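PDB 2INV: inulin fructotransferase from Bacillus sp. snu-7, which cleaves the fructose polymer inulin by intramolecular fructosyl transfer, releasing a cyclic di-fructose anhydride (DFA III). Local coordinates for residues Y15-W20 and A58-P63; T81-G86 and V139-C144. All coordinates share one frame; numbering follows the deposited sequence.

Contact 1 (Y15-W20 and A58-P63)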
loop_
_atom_site.group_PDB
_atom_site.type_symbol
_atom_site.label_atom_id
_atom_site.label_comp_id
_atom_site.label_asym_id
_atom_site.label_seq_id
_atom_site.Cartn_x
_atom_site.Cartn_y
_atom_site.Cartn_z
ATOM N N TYR A 15 15.108 24.978 -0.981
ATOM C CA TYR A 15 16.090 25.398 0.014
ATOM C C TYR A 15 16.698 24.148 0.645
ATOM O O TYR A 15 16.083 23.076 0.656
ATOM C CB TYR A 15 15.460 26.218 1.149
ATOM C CG TYR A 15 14.616 27.420 0.762
ATOM C CD1 TYR A 15 13.366 27.258 0.169
ATOM C CD2 TYR A 15 15.036 28.716 1.062
ATOM C CE1 TYR A 15 12.551 28.349 -0.110
ATOM C CE2 TYR A 15 14.225 29.824 0.788
ATOM C CZ TYR A 15 12.986 29.632 0.205
ATOM O OH TYR A 15 12.177 30.711 -0.069
ATOM N N ASP A 16 17.908 24.292 1.173
ATOM C CA ASP A 16 18.612 23.201 1.853
ATOM C C ASP A 16 18.782 23.840 3.233
ATOM O O ASP A 16 19.360 24.919 3.333
ATOM C CB ASP A 16 19.988 22.987 1.228
ATOM C CG ASP A 16 20.847 22.008 2.016
ATOM O OD1 ASP A 16 20.988 22.192 3.243
ATOM O OD2 ASP A 16 21.407 21.063 1.409
ATOM N N VAL A 17 18.279 23.227 4.297
ATOM C CA VAL A 17 18.413 23.885 5.591
ATOM C C VAL A 17 19.842 24.233 6.004
ATOM O O VAL A 17 20.040 25.218 6.718
ATOM C CB VAL A 17 17.728 23.094 6.751
ATOM C CG1 VAL A 17 16.223 23.098 6.568
ATOM C CG2 VAL A 17 18.266 21.683 6.837
ATOM N N THR A 18 20.838 23.483 5.536
ATOM C CA THR A 18 22.219 23.772 5.932
ATOM C C THR A 18 22.927 24.959 5.250
ATOM O O THR A 18 23.907 25.470 5.794
ATOM C CB THR A 18 23.130 22.523 5.759
ATOM O OG1 THR A 18 23.348 22.270 4.365
ATOM C CG2 THR A 18 22.479 21.297 6.391
ATOM N N THR A 19 22.451 25.407 4.088
ATOM C CA THR A 19 23.103 26.519 3.380
ATOM C C THR A 19 22.461 27.877 3.610
ATOM O O THR A 19 23.038 28.912 3.277
ATOM C CB THR A 19 23.060 26.332 1.858
ATOM O OG1 THR A 19 21.698 26.174 1.438
ATOM C CG2 THR A 19 23.870 25.131 1.432
ATOM N N TRP A 20 21.264 27.869 4.172
ATOM C CA TRP A 20 20.521 29.093 4.364
ATOM C C TRP A 20 20.787 29.877 5.646
ATOM O O TRP A 20 20.435 29.437 6.745
ATOM C CB TRP A 20 19.042 28.751 4.214
ATOM C CG TRP A 20 18.156 29.873 4.495
ATOM C CD1 TRP A 20 17.702 30.263 5.713
ATOM C CD2 TRP A 20 17.618 30.788 3.546
ATOM N NE1 TRP A 20 16.910 31.372 5.588
ATOM C CE2 TRP A 20 16.842 31.719 4.265
ATOM C CE3 TRP A 20 17.724 30.918 2.154
ATOM C CZ2 TRP A 20 16.160 32.764 3.643
ATOM C CZ3 TRP A 20 17.049 31.960 1.529
ATOM C CH2 TRP A 20 16.276 32.873 2.278
ATOM N N ALA A 58 7.017 25.703 -1.968
ATOM C CA ALA A 58 8.430 25.436 -2.094
ATOM C C ALA A 58 8.795 24.130 -1.440
ATOM O O ALA A 58 7.952 23.445 -0.856
ATOM C CB ALA A 58 9.223 26.572 -1.475
ATOM N N ALA A 59 10.070 23.787 -1.548
ATOM C CA ALA A 59 10.579 22.567 -0.964
ATOM C C ALA A 59 11.761 22.907 -0.076
ATOM O O ALA A 59 12.666 23.642 -0.472
ATOM C CB ALA A 59 11.005 21.600 -2.059
ATOM N N ILE A 60 11.721 22.383 1.142
ATOM C CA ILE A 60 12.787 22.576 2.112
ATOM C C ILE A 60 13.399 21.202 2.337
ATOM O O ILE A 60 12.744 20.288 2.842
ATOM C CB ILE A 60 12.238 23.147 3.438
ATOM C CG1 ILE A 60 11.568 24.504 3.179
ATOM C CG2 ILE A 60 13.367 23.296 4.450
ATOM C CD1 ILE A 60 10.947 25.132 4.403
ATOM N N ILE A 61 14.656 21.065 1.933
ATOM C CA ILE A 61 15.394 19.809 2.038
ATOM C C ILE A 61 16.206 19.734 3.327
ATOM O O ILE A 61 16.897 20.700 3.680
ATOM C CB ILE A 61 16.378 19.663 0.858
ATOM C CG1 ILE A 61 15.624 19.768 -0.467
ATOM C CG2 ILE A 61 17.139 18.358 0.969
ATOM C CD1 ILE A 61 14.483 18.790 -0.621
ATOM N N ILE A 62 16.140 18.602 4.028
ATOM C CA ILE A 62 16.911 18.468 5.258
ATOM C C ILE A 62 17.959 17.363 5.111
ATOM O O ILE A 62 17.653 16.174 5.220
ATOM C CB ILE A 62 16.005 18.159 6.463
ATOM C CG1 ILE A 62 14.964 19.274 6.623
ATOM C CG2 ILE A 62 16.842 18.067 7.742
ATOM C CD1 ILE A 62 13.817 18.938 7.560
ATOM N N PRO A 63 19.210 17.752 4.819
ATOM C CA PRO A 63 20.369 16.866 4.641
ATOM C C PRO A 63 20.609 15.893 5.803
ATOM O O PRO A 63 20.164 16.126 6.925
ATOM C CB PRO A 63 21.521 17.852 4.498
ATOM C CG PRO A 63 20.899 18.930 3.687
ATOM C CD PRO A 63 19.517 19.108 4.319
#
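Val17 has CG1 anti to its carbonyl carbon (chi1 -67°), which carries this methyl to within 3.6 Å of Ile60 CG2, the two side chains crossing at about a right angle; CG2, held between the backbone N and the carbonyl carbon, meets Pro63 CD at 3.8 Å. In Asp16, CG is anti to the backbone N (chi1 172°), which brings the carboxylate against the proline ring, OD2 standing 3.2 Å from Pro63 CG. The same carboxylate closes an Asx turn, in which Asp16 OD1 accepts from Thr18 N at 2.6 Å. A separate bond reaches OD1 from Thr18 OG1, above the carboxylate plane. Two donors of one residue grip OD1, which probably limits rotation of the carboxylate. Backbone bonds set the register in parallel: Tyr15 N to Ala59 O, Ile61 N to Tyr15 O and Val17 N to Ile61 O, all 2.8 to 2.9 Å. This pairing places 14-16 as the first strand of the right-handed parallel beta-helix, beside strand 58-62, with Tyr15 and Ile60 on one face and Asp16 and Ile61 on the other. Ala58 CB lies at the edge of the Tyr15 ring, 4.0 Å from CE1. Helix 30-48 packs on that ring through Ile41 and Ile45, and its Asp44 and Arg48 hydrogen-bond the Tyr15 hydroxyl. Further along, the methyl of Thr18 (CG2) comes up against Pro63 CG.

Contact 2 (T81-G86 and V139-C144). With 2PO (phosphonate), chain G.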
loop_
_atom_site.group_PDB
_atom_site.type_symbol
_atom_site.label_atom_id
_atom_site.label_comp_id
_atom_site.label_asym_id
_atom_site.label_seq_id
_atom_site.Cartn_x
_atom_site.Cartn_y
_atom_site.Cartn_z
ATOM N N THR A 81 6.666 21.513 1.037
ATOM C CA THR A 81 7.236 20.186 1.158
ATOM C C THR A 81 8.505 20.237 1.989
ATOM O O THR A 81 9.448 20.948 1.643
ATOM C CB THR A 81 7.622 19.590 -0.219
ATOM O OG1 THR A 81 6.443 19.215 -0.946
ATOM C CG2 THR A 81 8.521 18.356 -0.026
ATOM N N ILE A 82 8.526 19.488 3.084
ATOM C CA ILE A 82 9.708 19.429 3.917
ATOM C C ILE A 82 10.118 17.972 3.819
ATOM O O ILE A 82 9.414 17.080 4.292
ATOM C CB ILE A 82 9.398 19.820 5.369
ATOM C CG1 ILE A 82 8.979 21.290 5.425
ATOM C CG2 ILE A 82 10.630 19.597 6.250
ATOM C CD1 ILE A 82 8.501 21.763 6.768
ATOM N N ALA A 83 11.246 17.737 3.164
ATOM C CA ALA A 83 11.731 16.386 2.952
ATOM C C ALA A 83 13.180 16.157 3.353
ATOM O O ALA A 83 14.003 17.079 3.327
ATOM C CB ALA A 83 11.539 16.016 1.493
ATOM N N GLY A 84 13.473 14.912 3.722
ATOM C CA GLY A 84 14.817 14.535 4.112
ATOM C C GLY A 84 15.242 13.340 3.288
ATOM O O GLY A 84 14.675 13.106 2.224
ATOM N N PHE A 85 16.233 12.591 3.763
ATOM C CA PHE A 85 16.712 11.421 3.034
ATOM C C PHE A 85 16.497 10.122 3.808
ATOM O O PHE A 85 16.924 9.058 3.352
ATOM C CB PHE A 85 18.209 11.545 2.708
ATOM C CG PHE A 85 18.540 12.639 1.750
ATOM C CD1 PHE A 85 18.594 13.959 2.181
ATOM C CD2 PHE A 85 18.823 12.349 0.417
ATOM C CE1 PHE A 85 18.929 14.979 1.293
ATOM C CE2 PHE A 85 19.157 13.363 -0.475
ATOM C CZ PHE A 85 19.209 14.676 -0.031
ATOM N N GLY A 86 15.857 10.199 4.974
ATOM C CA GLY A 86 15.633 8.991 5.746
ATOM C C GLY A 86 14.816 9.162 7.011
ATOM O O GLY A 86 14.802 10.232 7.616
ATOM N N VAL A 139 3.200 18.522 2.209
ATOM C CA VAL A 139 3.868 17.235 2.276
ATOM C C VAL A 139 5.045 17.213 3.262
ATOM O O VAL A 139 5.929 18.073 3.198
ATOM C CB VAL A 139 4.377 16.842 0.865
ATOM C CG1 VAL A 139 5.018 15.468 0.911
ATOM C CG2 VAL A 139 3.227 16.879 -0.120
ATOM N N PHE A 140 5.047 16.227 4.161
ATOM C CA PHE A 140 6.114 16.047 5.148
ATOM C C PHE A 140 6.700 14.683 4.841
ATOM O O PHE A 140 6.007 13.677 5.007
ATOM C CB PHE A 140 5.549 16.004 6.564
ATOM C CG PHE A 140 5.254 17.349 7.154
ATOM C CD1 PHE A 140 6.257 18.118 7.740
ATOM C CD2 PHE A 140 3.955 17.835 7.152
ATOM C CE1 PHE A 140 5.958 19.344 8.316
ATOM C CE2 PHE A 140 3.649 19.060 7.725
ATOM C CZ PHE A 140 4.659 19.817 8.312
ATOM N N ARG A 141 7.957 14.613 4.417
ATOM C CA ARG A 141 8.478 13.299 4.108
ATOM C C ARG A 141 9.956 13.025 4.287
ATOM O O ARG A 141 10.811 13.907 4.233
ATOM C CB ARG A 141 8.095 12.930 2.680
ATOM C CG ARG A 141 8.852 13.713 1.641
ATOM C CD ARG A 141 8.326 13.438 0.255
ATOM N NE ARG A 141 8.504 12.042 -0.123
ATOM C CZ ARG A 141 8.081 11.530 -1.274
ATOM N NH1 ARG A 141 7.454 12.304 -2.154
ATOM N NH2 ARG A 141 8.284 10.249 -1.548
ATOM N N ASP A 142 10.215 11.744 4.491
ATOM C CA ASP A 142 11.540 11.191 4.645
ATOM C C ASP A 142 12.513 11.848 5.615
ATOM O O ASP A 142 13.684 12.020 5.296
ATOM C CB ASP A 142 12.173 11.064 3.261
ATOM C CG ASP A 142 11.263 10.336 2.278
ATOM O OD1 ASP A 142 10.796 9.220 2.598
ATOM O OD2 ASP A 142 11.006 10.878 1.184
ATOM N N PHE A 143 12.037 12.227 6.797
ATOM C CA PHE A 143 12.937 12.772 7.808
ATOM C C PHE A 143 12.553 12.267 9.197
ATOM O O PHE A 143 11.542 11.585 9.358
ATOM C CB PHE A 143 13.076 14.313 7.720
ATOM C CG PHE A 143 11.899 15.095 8.207
ATOM C CD1 PHE A 143 11.795 15.457 9.551
ATOM C CD2 PHE A 143 10.941 15.561 7.308
ATOM C CE1 PHE A 143 10.749 16.288 9.989
ATOM C CE2 PHE A 143 9.905 16.382 7.737
ATOM C CZ PHE A 143 9.814 16.745 9.073
ATOM N N CYS A 144 13.376 12.577 10.192
ATOM C CA CYS A 144 13.175 12.075 11.547
ATOM C C CYS A 144 12.901 13.071 12.674
ATOM O O CYS A 144 13.636 14.040 12.847
ATOM C CB CYS A 144 14.394 11.222 11.906
ATOM S SG CYS A 144 14.393 10.484 13.553
HETATM P P 2PO G . 11.609 10.513 -3.379
HETATM O O1P 2PO G . 10.939 11.924 -3.595
HETATM O O2P 2PO G . 12.549 10.633 -2.103
HETATM O O3P 2PO G . 12.227 9.875 -4.578
HETATM O O HOH W 1 12.312 13.051 0.267
#
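The Phe143 ring receives Ile82 O at its edge, 3.5 Å from CE2, while one face of the Arg141 guanidinium carries the phosphonate, whose O1P sits 3.7 Å from Arg141 CZ and toward the rim of the group. Ile82 serves both phenylalanines: its CG2 meets Phe143 CE2 at 3.6 Å, and its CD1 reaches Phe140 CE1 at 3.8 Å, the Ile82 and Phe140 side chains running alongside each other in the same direction. On the other face of the sheet, Arg141 starts with CG between its backbone N and carbonyl carbon (chi1 72°), which sets CG 3.5 Å from Ala83 CB. The arginine then forms a salt bridge from NE to Asp142 OD2 (3.1 Å), meeting the carboxylate from above its plane. A water lies within hydrogen-bonding distance of Asp142 OD2 and Gly84 O. With a leucine in place of Arg141, Asp142 OD2 would probably lose its ionic mate and the phosphonate the cationic face beside it. Arg141 packs on its counterparts in both neighbouring subunits, so this charged face belongs to the trimer interface. Bonds Ile82 N to Val139 O, Arg141 N to Ile82 O and Gly84 N to Arg141 O give the in-register parallel ladder between successive coils of a beta-helix, with apolar side chains stacked inside.

In the fold
Both segments of contact 1 precede those of contact 2 in the sequence, and the contact centres lie about 11 Å apart on the same side of the chain's centre. Strands 14-16, 58-62, 80-84 and 135-146 follow one another as parallel neighbours, so the inner pair joins the contacts: Ile60 N lies 2.7 Å from Thr81 O, a probable hydrogen bond, and Ile62 CD1 packs on Ile82 CG2 at 3.5 Å. Contact 1 is the more distal, about 28 Å from the chain centre against about 18 Å, consistent with the N-terminal end of the beta-helix. Both also reach the second subunit: Phe85 of that subunit packs on Ala59 and Ile61, and its O is hydrogen-bonded to Thr81 OG1 of contact 2, making these first coils part of trimer assembly.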